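Local coordinates for allantoicase (Saccharomyces cerevisiae, PDB 1O59), which catalyses the hydrolysis of allantoate to (S)-ureidoglycolate and urea, letting yeast draw on purines as a secondary nitrogen source, at residues P236-D241 and G319-H324; V276-A279 and F285-F288; L339-I342 and G346-R349. All coordinates share one frame; numbering follows the deposited sequence.

Interaction 1. Residues P236-D241 and G319-H324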
ATOM      1  N   PRO A 236      -1.847  -1.451   9.809  1.00 63.49           N
ATOM      2  CA  PRO A 236      -1.620  -1.466  11.240  1.00 64.03           C
ATOM      3  C   PRO A 236      -2.369  -0.312  11.914  1.00 64.35           C
ATOM      4  O   PRO A 236      -2.608   0.742  11.277  1.00 64.75           O
ATOM      5  CB  PRO A 236      -0.090  -1.273  11.399  1.00 63.93           C
ATOM      6  CG  PRO A 236       0.506  -1.303  10.018  1.00 64.49           C
ATOM      7  CD  PRO A 236      -0.645  -1.071   9.047  1.00 64.21           C
ATOM      8  N   GLY A 237      -2.708  -0.517  13.193  1.00 63.99           N
ATOM      9  CA  GLY A 237      -3.302   0.510  14.006  1.00 63.64           C
ATOM     10  C   GLY A 237      -4.744   0.784  13.683  1.00 63.75           C
ATOM     11  O   GLY A 237      -5.343   0.197  12.781  1.00 64.03           O
ATOM     12  N   ARG A 238      -5.313   1.689  14.447  1.00 64.28           N
ATOM     13  CA  ARG A 238      -6.663   2.153  14.199  1.00 64.98           C
ATOM     14  C   ARG A 238      -6.649   3.441  13.392  1.00 65.46           C
ATOM     15  O   ARG A 238      -7.705   3.958  13.075  1.00 66.49           O
ATOM     16  CB  ARG A 238      -7.373   2.393  15.522  1.00 65.41           C
ATOM     17  CG  ARG A 238      -7.622   1.125  16.316  1.00 66.09           C
ATOM     18  CD  ARG A 238      -8.571   1.331  17.447  1.00 65.10           C
ATOM     19  NE  ARG A 238      -9.940   1.499  16.963  1.00 64.42           N
ATOM     20  CZ  ARG A 238     -10.936   1.926  17.730  1.00 64.86           C
ATOM     21  NH1 ARG A 238     -10.719   2.222  18.996  1.00 64.70           N
ATOM     22  NH2 ARG A 238     -12.156   2.053  17.230  1.00 66.44           N
ATOM     23  N   GLY A 239      -5.459   3.958  13.077  1.00 65.75           N
ATOM     24  CA  GLY A 239      -5.325   5.158  12.264  1.00 66.09           C
ATOM     25  C   GLY A 239      -5.568   6.426  13.060  1.00 66.44           C
ATOM     26  O   GLY A 239      -5.746   6.373  14.290  1.00 66.27           O
ATOM     27  N   HIS A 240      -5.607   7.554  12.347  1.00 66.45           N
ATOM     28  CA  HIS A 240      -5.622   8.868  12.963  1.00 67.09           C
ATOM     29  C   HIS A 240      -6.916   9.680  12.745  1.00 66.62           C
ATOM     30  O   HIS A 240      -7.320  10.444  13.593  1.00 66.21           O
ATOM     31  CB  HIS A 240      -4.398   9.617  12.453  1.00 67.84           C
ATOM     32  CG  HIS A 240      -4.385  11.070  12.814  1.00 70.85           C
ATOM     33  ND1 HIS A 240      -4.120  11.513  14.093  1.00 72.78           N
ATOM     34  CD2 HIS A 240      -4.621  12.180  12.068  1.00 72.05           C
ATOM     35  CE1 HIS A 240      -4.203  12.833  14.122  1.00 73.85           C
ATOM     36  NE2 HIS A 240      -4.515  13.262  12.909  1.00 73.62           N
ATOM     37  N   ASP A 241      -7.550   9.526  11.592  1.00 67.13           N
ATOM     38  CA  ASP A 241      -8.795  10.204  11.267  1.00 66.98           C
ATOM     39  C   ASP A 241      -9.501   9.449  10.148  1.00 67.36           C
ATOM     40  O   ASP A 241      -9.139   8.300   9.885  1.00 67.98           O
ATOM     41  CB  ASP A 241      -8.531  11.671  10.917  1.00 67.14           C
ATOM     42  CG  ASP A 241      -7.631  11.872   9.694  1.00 66.98           C
ATOM     43  OD1 ASP A 241      -7.461  10.998   8.814  1.00 65.31           O
ATOM     44  OD2 ASP A 241      -7.065  12.957   9.532  1.00 68.46           O
ATOM     45  N   GLY A 319     -22.081   0.666  14.614  1.00 65.74           N
ATOM     46  CA  GLY A 319     -22.064   1.867  15.425  1.00 65.32           C
ATOM     47  C   GLY A 319     -20.874   2.706  15.021  1.00 65.13           C
ATOM     48  O   GLY A 319     -20.022   2.261  14.238  1.00 64.49           O
ATOM     49  N   PRO A 320     -20.818   3.926  15.546  1.00 65.46           N
ATOM     50  CA  PRO A 320     -19.744   4.828  15.224  1.00 65.52           C
ATOM     51  C   PRO A 320     -18.520   4.451  15.990  1.00 66.45           C
ATOM     52  O   PRO A 320     -18.603   4.116  17.189  1.00 66.23           O
ATOM     53  CB  PRO A 320     -20.251   6.187  15.734  1.00 65.46           C
ATOM     54  CG  PRO A 320     -21.182   5.891  16.815  1.00 64.78           C
ATOM     55  CD  PRO A 320     -21.777   4.539  16.485  1.00 65.50           C
ATOM     56  N   ASP A 321     -17.383   4.512  15.309  1.00 67.59           N
ATOM     57  CA  ASP A 321     -16.125   4.680  15.999  1.00 68.23           C
ATOM     58  C   ASP A 321     -15.751   3.512  16.884  1.00 68.18           C
ATOM     59  O   ASP A 321     -15.145   3.717  17.939  1.00 67.17           O
ATOM     60  CB  ASP A 321     -16.249   5.922  16.858  1.00 68.68           C
ATOM     61  CG  ASP A 321     -14.931   6.432  17.334  1.00 72.89           C
ATOM     62  OD1 ASP A 321     -13.878   6.131  16.688  1.00 78.02           O
ATOM     63  OD2 ASP A 321     -14.863   7.131  18.379  1.00 78.19           O
ATOM     64  N   LYS A 322     -16.114   2.289  16.482  1.00 67.92           N
ATOM     65  CA  LYS A 322     -15.884   1.147  17.364  1.00 67.96           C
ATOM     66  C   LYS A 322     -15.435  -0.105  16.628  1.00 67.64           C
ATOM     67  O   LYS A 322     -15.704  -0.284  15.433  1.00 66.75           O
ATOM     68  CB  LYS A 322     -17.114   0.839  18.226  1.00 67.80           C
ATOM     69  CG  LYS A 322     -18.272   0.200  17.508  1.00 69.45           C
ATOM     70  CD  LYS A 322     -19.378  -0.330  18.464  1.00 70.00           C
ATOM     71  CE  LYS A 322     -18.951  -1.648  19.175  1.00 72.98           C
ATOM     72  NZ  LYS A 322     -20.091  -2.550  19.654  1.00 72.43           N
ATOM     73  N   GLU A 323     -14.730  -0.944  17.387  1.00 67.55           N
ATOM     74  CA  GLU A 323     -14.378  -2.265  16.973  1.00 68.03           C
ATOM     75  C   GLU A 323     -15.540  -3.193  17.286  1.00 66.94           C
ATOM     76  O   GLU A 323     -15.872  -3.435  18.458  1.00 67.29           O
ATOM     77  CB  GLU A 323     -13.130  -2.730  17.699  1.00 67.96           C
ATOM     78  CG  GLU A 323     -11.881  -1.895  17.454  1.00 69.85           C
ATOM     79  CD  GLU A 323     -10.643  -2.564  18.058  1.00 71.32           C
ATOM     80  OE1 GLU A 323     -10.083  -3.463  17.385  1.00 77.14           O
ATOM     81  OE2 GLU A 323     -10.246  -2.220  19.216  1.00 76.57           O
ATOM     82  N   HIS A 324     -16.180  -3.678  16.225  1.00 66.56           N
ATOM     83  CA  HIS A 324     -17.232  -4.703  16.319  1.00 66.13           C
ATOM     84  C   HIS A 324     -16.588  -6.072  16.169  1.00 65.65           C
ATOM     85  O   HIS A 324     -15.924  -6.328  15.186  1.00 66.12           O
ATOM     86  CB  HIS A 324     -18.274  -4.516  15.217  1.00 66.11           C
ATOM     87  CG  HIS A 324     -18.875  -3.146  15.171  1.00 65.53           C
ATOM     88  ND1 HIS A 324     -18.254  -2.084  14.553  1.00 63.50           N
ATOM     89  CD2 HIS A 324     -20.053  -2.677  15.641  1.00 64.85           C
ATOM     90  CE1 HIS A 324     -19.027  -1.018  14.651  1.00 64.76           C
ATOM     91  NE2 HIS A 324     -20.123  -1.348  15.312  1.00 63.62           N
TER
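Arg238 reaches from the loop 236-241 across to the turn 319-324, and nearly everything that meets there meets its outer half. CB points toward the turn, and with CG anti to the carbonyl carbon the chain leaves the loop in that direction. CB and CG bridge the gap, the chain bends about the CG-CD bond (chi3 73°), and the closest contacts begin at NE. Arg238 NE lies 3.9 Å from Glu323 CG, and CZ is equally close to the same methylene, which sits over one face of the guanidinium, displaced toward its rim. The group thus rests on the aliphatic part of the glutamate. The two flat ends are turned only 28° from one another, yet the Glu323 carboxylate does not engage an N-H: Arg238 NE and Glu323 OE2 are 4.4 Å apart, with the oxygen well out of the guanidinium plane, an attraction of charges alone. At the tip, NH2 passes 3.8 Å from Lys322 CA and gives a weak hydrogen bond to the backbone, 3.5 Å from Arg238 NH2 to Asp321 O. That oxygen lies at the guanidinium edge, and the N-H...O angle is 146°. The firmer hold on NH2 is a salt bridge to Asp277, while the Asp321 carboxylate turns instead to the backbone N of His280 and to Arg282. On the far side of the turn, Gly319 N donates to the His324 ring at NE2 (2.9 Å), tying the two ends of the segment together. The contact lies at the surface: the loop between strands 227-228 and 246-247 lends one side chain to the start of strand 323-331, beside the end of strand 270-277, which pairs antiparallel with it and whose Ile275 and Asp277 also touch Glu323.

Interaction 2. Residues V276-A279 and F285-F288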
ATOM      1  N   VAL A 276     -14.683  -5.671  12.698  1.00 67.01           N
ATOM      2  CA  VAL A 276     -14.955  -4.561  11.800  1.00 66.62           C
ATOM      3  C   VAL A 276     -14.920  -3.275  12.632  1.00 66.30           C
ATOM      4  O   VAL A 276     -15.691  -3.098  13.589  1.00 65.40           O
ATOM      5  CB  VAL A 276     -16.289  -4.768  11.100  1.00 66.63           C
ATOM      6  CG1 VAL A 276     -16.601  -3.642  10.168  1.00 66.98           C
ATOM      7  CG2 VAL A 276     -16.256  -6.036  10.327  1.00 67.55           C
ATOM      8  N   ASP A 277     -13.990  -2.399  12.255  1.00 66.23           N
ATOM      9  CA  ASP A 277     -13.661  -1.205  13.013  1.00 65.98           C
ATOM     10  C   ASP A 277     -14.057   0.057  12.273  1.00 65.35           C
ATOM     11  O   ASP A 277     -13.557   0.331  11.174  1.00 66.10           O
ATOM     12  CB  ASP A 277     -12.160  -1.196  13.256  1.00 66.22           C
ATOM     13  CG  ASP A 277     -11.723  -0.166  14.263  1.00 67.54           C
ATOM     14  OD1 ASP A 277     -12.539   0.645  14.805  1.00 68.51           O
ATOM     15  OD2 ASP A 277     -10.535  -0.154  14.610  1.00 71.34           O
ATOM     16  N   THR A 278     -14.961   0.822  12.876  1.00 65.11           N
ATOM     17  CA  THR A 278     -15.424   2.105  12.320  1.00 64.51           C
ATOM     18  C   THR A 278     -14.784   3.318  13.003  1.00 64.51           C
ATOM     19  O   THR A 278     -15.348   4.394  12.997  1.00 63.97           O
ATOM     20  CB  THR A 278     -16.945   2.190  12.455  1.00 64.51           C
ATOM     21  OG1 THR A 278     -17.331   1.940  13.814  1.00 63.13           O
ATOM     22  CG2 THR A 278     -17.626   1.075  11.632  1.00 64.00           C
ATOM     23  N   ALA A 279     -13.612   3.122  13.603  1.00 65.08           N
ATOM     24  CA  ALA A 279     -12.824   4.203  14.210  1.00 65.29           C
ATOM     25  C   ALA A 279     -12.888   5.474  13.366  1.00 64.65           C
ATOM     26  O   ALA A 279     -12.677   5.432  12.151  1.00 64.63           O
ATOM     27  CB  ALA A 279     -11.354   3.773  14.420  1.00 65.20           C
ATOM     28  N   PHE A 285     -20.728   6.046   9.435  1.00 63.18           N
ATOM     29  CA  PHE A 285     -20.428   4.627   9.622  1.00 62.16           C
ATOM     30  C   PHE A 285     -21.537   3.888   8.947  1.00 61.81           C
ATOM     31  O   PHE A 285     -22.596   4.451   8.761  1.00 61.68           O
ATOM     32  CB  PHE A 285     -20.351   4.267  11.147  1.00 61.38           C
ATOM     33  CG  PHE A 285     -21.555   4.680  11.945  1.00 60.10           C
ATOM     34  CD1 PHE A 285     -21.631   5.959  12.524  1.00 60.45           C
ATOM     35  CD2 PHE A 285     -22.593   3.793  12.158  1.00 59.47           C
ATOM     36  CE1 PHE A 285     -22.730   6.336  13.281  1.00 58.29           C
ATOM     37  CE2 PHE A 285     -23.708   4.160  12.925  1.00 59.00           C
ATOM     38  CZ  PHE A 285     -23.785   5.425  13.473  1.00 58.40           C
ATOM     39  N   PRO A 286     -21.340   2.650   8.535  1.00 62.46           N
ATOM     40  CA  PRO A 286     -22.443   1.959   7.842  1.00 62.96           C
ATOM     41  C   PRO A 286     -23.586   1.700   8.795  1.00 63.20           C
ATOM     42  O   PRO A 286     -23.390   1.696  10.011  1.00 64.01           O
ATOM     43  CB  PRO A 286     -21.823   0.665   7.362  1.00 62.76           C
ATOM     44  CG  PRO A 286     -20.356   0.900   7.462  1.00 62.90           C
ATOM     45  CD  PRO A 286     -20.135   1.815   8.621  1.00 62.19           C
ATOM     46  N   GLN A 287     -24.778   1.531   8.253  1.00 63.03           N
ATOM     47  CA  GLN A 287     -25.902   1.199   9.088  1.00 63.48           C
ATOM     48  C   GLN A 287     -25.840  -0.272   9.475  1.00 63.13           C
ATOM     49  O   GLN A 287     -26.186  -0.622  10.600  1.00 62.70           O
ATOM     50  CB  GLN A 287     -27.198   1.517   8.359  1.00 64.22           C
ATOM     51  CG  GLN A 287     -28.404   1.238   9.154  1.00 64.20           C
ATOM     52  CD  GLN A 287     -29.622   1.644   8.445  1.00 64.56           C
ATOM     53  OE1 GLN A 287     -29.628   1.748   7.218  1.00 67.37           O
ATOM     54  NE2 GLN A 287     -30.666   1.912   9.201  1.00 63.20           N
ATOM     55  N   PHE A 288     -25.403  -1.117   8.532  1.00 63.10           N
ATOM     56  CA  PHE A 288     -25.195  -2.542   8.775  1.00 63.09           C
ATOM     57  C   PHE A 288     -23.994  -3.000   8.024  1.00 63.71           C
ATOM     58  O   PHE A 288     -23.515  -2.296   7.141  1.00 63.93           O
ATOM     59  CB  PHE A 288     -26.342  -3.392   8.237  1.00 62.83           C
ATOM     60  CG  PHE A 288     -27.682  -3.083   8.821  1.00 62.60           C
ATOM     61  CD1 PHE A 288     -28.040  -3.570  10.076  1.00 63.82           C
ATOM     62  CD2 PHE A 288     -28.616  -2.357   8.093  1.00 62.95           C
ATOM     63  CE1 PHE A 288     -29.290  -3.324  10.605  1.00 60.88           C
ATOM     64  CE2 PHE A 288     -29.872  -2.094   8.620  1.00 61.66           C
ATOM     65  CZ  PHE A 288     -30.198  -2.581   9.881  1.00 61.32           C
TER
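Thr278 turns its carbon side to Phe285 and Pro286, meeting each through a different atom. The side chains of Thr278 and Pro286 cross at a slant, Thr278 CG2 lying 4.0 Å from Pro286 CD, the delta carbon bonded to the ring nitrogen. The CB of Thr278 faces the CB of Phe285 at 4.2 Å, so these two residues touch near their backbones and not through the aromatic ring. The CB of Phe285 points toward Thr278, but a chi1 of 53° sets CG between the backbone N and the carbonyl carbon and swings the phenyl group away, to lie against Pro320. For Thr278 the same chi1, 53°, sorts the branches: CG2 is left anti to the carbonyl carbon and directed at the proline, while OG1 is placed to meet the turn 319-324. There the hydroxyl is bonded with Gly319 O and accepts from Lys322 N. Just before it, Asp277 makes an Asx turn, its OD1 taking the backbone N-H of Ala279 at 3.0 Å from above the carboxylate plane. The contact closes the loop from the end of strand 270-277 to the start of strand 288-294, which belong to the two different sheets of this repeat. No hydrogen bond spans the two segments. What joins them is a small apolar touch, buried at Thr278 and Pro286, so the threonine divides its work: carbon atoms for van der Waals contact with the loop, and a buried oxygen whose polar needs are met by a third segment.

Interaction 3. Residues L339-I342 and G346-R349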
ATOM      1  N   LEU A 339     -16.418  -7.865   2.445  1.00 65.45           N
ATOM      2  CA  LEU A 339     -17.040  -7.035   3.463  1.00 65.90           C
ATOM      3  C   LEU A 339     -18.048  -6.192   2.721  1.00 65.65           C
ATOM      4  O   LEU A 339     -17.724  -5.610   1.709  1.00 65.95           O
ATOM      5  CB  LEU A 339     -15.995  -6.151   4.170  1.00 66.05           C
ATOM      6  CG  LEU A 339     -16.542  -4.940   4.953  1.00 66.53           C
ATOM      7  CD1 LEU A 339     -17.406  -5.369   6.168  1.00 66.42           C
ATOM      8  CD2 LEU A 339     -15.376  -4.011   5.394  1.00 67.00           C
ATOM      9  N   THR A 340     -19.273  -6.164   3.215  1.00 65.67           N
ATOM     10  CA  THR A 340     -20.361  -5.470   2.568  1.00 65.47           C
ATOM     11  C   THR A 340     -20.834  -4.481   3.599  1.00 65.38           C
ATOM     12  O   THR A 340     -21.034  -4.852   4.772  1.00 65.49           O
ATOM     13  CB  THR A 340     -21.494  -6.441   2.177  1.00 65.99           C
ATOM     14  OG1 THR A 340     -21.041  -7.426   1.210  1.00 66.37           O
ATOM     15  CG2 THR A 340     -22.632  -5.711   1.456  1.00 65.41           C
ATOM     16  N   ILE A 341     -20.931  -3.217   3.187  1.00 65.25           N
ATOM     17  CA  ILE A 341     -21.417  -2.138   4.059  1.00 65.41           C
ATOM     18  C   ILE A 341     -22.725  -1.631   3.466  1.00 65.27           C
ATOM     19  O   ILE A 341     -22.881  -1.586   2.228  1.00 65.40           O
ATOM     20  CB  ILE A 341     -20.369  -1.004   4.252  1.00 65.96           C
ATOM     21  CG1 ILE A 341     -20.038  -0.253   2.949  1.00 65.08           C
ATOM     22  CG2 ILE A 341     -19.079  -1.566   4.859  1.00 67.45           C
ATOM     23  CD1 ILE A 341     -18.984   0.835   3.132  1.00 64.32           C
ATOM     24  N   ILE A 342     -23.677  -1.320   4.340  1.00 64.35           N
ATOM     25  CA  ILE A 342     -25.039  -1.107   3.910  1.00 64.43           C
ATOM     26  C   ILE A 342     -25.549   0.176   4.520  1.00 63.75           C
ATOM     27  O   ILE A 342     -25.450   0.350   5.725  1.00 62.98           O
ATOM     28  CB  ILE A 342     -25.921  -2.281   4.337  1.00 64.62           C
ATOM     29  CG1 ILE A 342     -25.497  -3.543   3.619  1.00 67.04           C
ATOM     30  CG2 ILE A 342     -27.358  -2.025   4.003  1.00 64.04           C
ATOM     31  CD1 ILE A 342     -25.700  -4.769   4.454  1.00 69.56           C
ATOM     32  N   GLY A 346     -18.234   4.342   5.986  1.00 66.44           N
ATOM     33  CA  GLY A 346     -16.813   4.226   6.210  1.00 66.60           C
ATOM     34  C   GLY A 346     -16.453   3.216   7.263  1.00 66.49           C
ATOM     35  O   GLY A 346     -17.021   3.189   8.337  1.00 66.44           O
ATOM     36  N   VAL A 347     -15.461   2.403   6.936  1.00 66.56           N
ATOM     37  CA  VAL A 347     -14.891   1.440   7.851  1.00 66.32           C
ATOM     38  C   VAL A 347     -13.368   1.672   7.899  1.00 65.96           C
ATOM     39  O   VAL A 347     -12.735   1.779   6.860  1.00 66.32           O
ATOM     40  CB  VAL A 347     -15.183   0.009   7.339  1.00 66.58           C
ATOM     41  CG1 VAL A 347     -14.448  -1.031   8.191  1.00 67.04           C
ATOM     42  CG2 VAL A 347     -16.681  -0.262   7.348  1.00 66.58           C
ATOM     43  N   LYS A 348     -12.789   1.738   9.092  1.00 65.19           N
ATOM     44  CA  LYS A 348     -11.324   1.866   9.218  1.00 65.12           C
ATOM     45  C   LYS A 348     -10.553   0.556   8.916  1.00 64.52           C
ATOM     46  O   LYS A 348      -9.582   0.566   8.189  1.00 63.73           O
ATOM     47  CB  LYS A 348     -10.953   2.374  10.612  1.00 64.35           C
ATOM     48  CG  LYS A 348      -9.547   2.952  10.754  1.00 63.98           C
ATOM     49  CD  LYS A 348      -9.330   4.173   9.841  1.00 62.48           C
ATOM     50  CE  LYS A 348      -9.797   5.436  10.471  1.00 60.46           C
ATOM     51  NZ  LYS A 348      -8.768   5.879  11.480  1.00 57.90           N
ATOM     52  N   ARG A 349     -10.970  -0.549   9.524  1.00 63.82           N
ATOM     53  CA  ARG A 349     -10.236  -1.792   9.404  1.00 63.04           C
ATOM     54  C   ARG A 349     -11.139  -2.985   9.408  1.00 63.24           C
ATOM     55  O   ARG A 349     -12.276  -2.938   9.925  1.00 62.49           O
ATOM     56  CB  ARG A 349      -9.256  -1.953  10.557  1.00 62.87           C
ATOM     57  CG  ARG A 349      -8.222  -0.835  10.696  1.00 62.70           C
ATOM     58  CD  ARG A 349      -7.113  -0.832   9.663  1.00 63.05           C
ATOM     59  NE  ARG A 349      -6.164   0.216   9.999  1.00 62.00           N
ATOM     60  CZ  ARG A 349      -6.143   1.422   9.488  1.00 59.89           C
ATOM     61  NH1 ARG A 349      -7.001   1.801   8.573  1.00 63.47           N
ATOM     62  NH2 ARG A 349      -5.272   2.289   9.935  1.00 61.52           N
TER
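Two beta-sheets of the second allantoicase repeat face each other here, and Val347 on strand 346-354 packs against Leu339 and Ile341 on strand 336-342. Each of its methyls has its own partner. Val347 CG2 lies 3.7 Å from Ile341 CG2, the two side chains sliding past one another in opposite directions, while Val347 CG1 meets Leu339 CD2 tip to tip at 4.2 Å. The valine torsion explains this division: with CG1 anti to the backbone N (chi1 173°), the two methyls are spread toward successive inward-facing residues of the opposing strand. Leu339 and Ile341 also lean on Trp246, and Pro286 touches both Ile341 and Val347, so the cluster extends beyond the two strands. Past Val347 the strand breaks in a classic beta bulge, where Lys348 and Arg349 both face Asp277. Arg349 NH1 gives a 2.9 Å hydrogen bond to Lys348 O, approaching from above the carbonyl plane, and Lys348 NZ forms a salt bridge with Asp244 and a hydrogen bond to Arg238 O. The chemistry thus changes within three residues: Val347 contributes only hydrocarbon to the buried interface between the sheets, whereas the two basic residues after it send their charged ends to the loop around 236-244.

How the interactions relate
From the N terminus, the chain first passes 236-241, whose contact with 319-324 closes the longest loop, with 77 residues between its segments. Interaction 2 is nested inside that loop and closes a short one, with five residues between its segments, in the connection from strand 270-277 to strand 288-294. Interaction 3 follows both in series, with three residues between strands 336-342 and 346-354; no two contacts cross. All three lie in the second allantoicase repeat, where later segments return to earlier ones: Asp277 N pairs with Arg349 O, Gln287 N with Ile342 O, and His324 N with Val276 O. Gly237 O receives Arg349 NE, tying the loop 236-241 to strand 346-354, the last of the repeat.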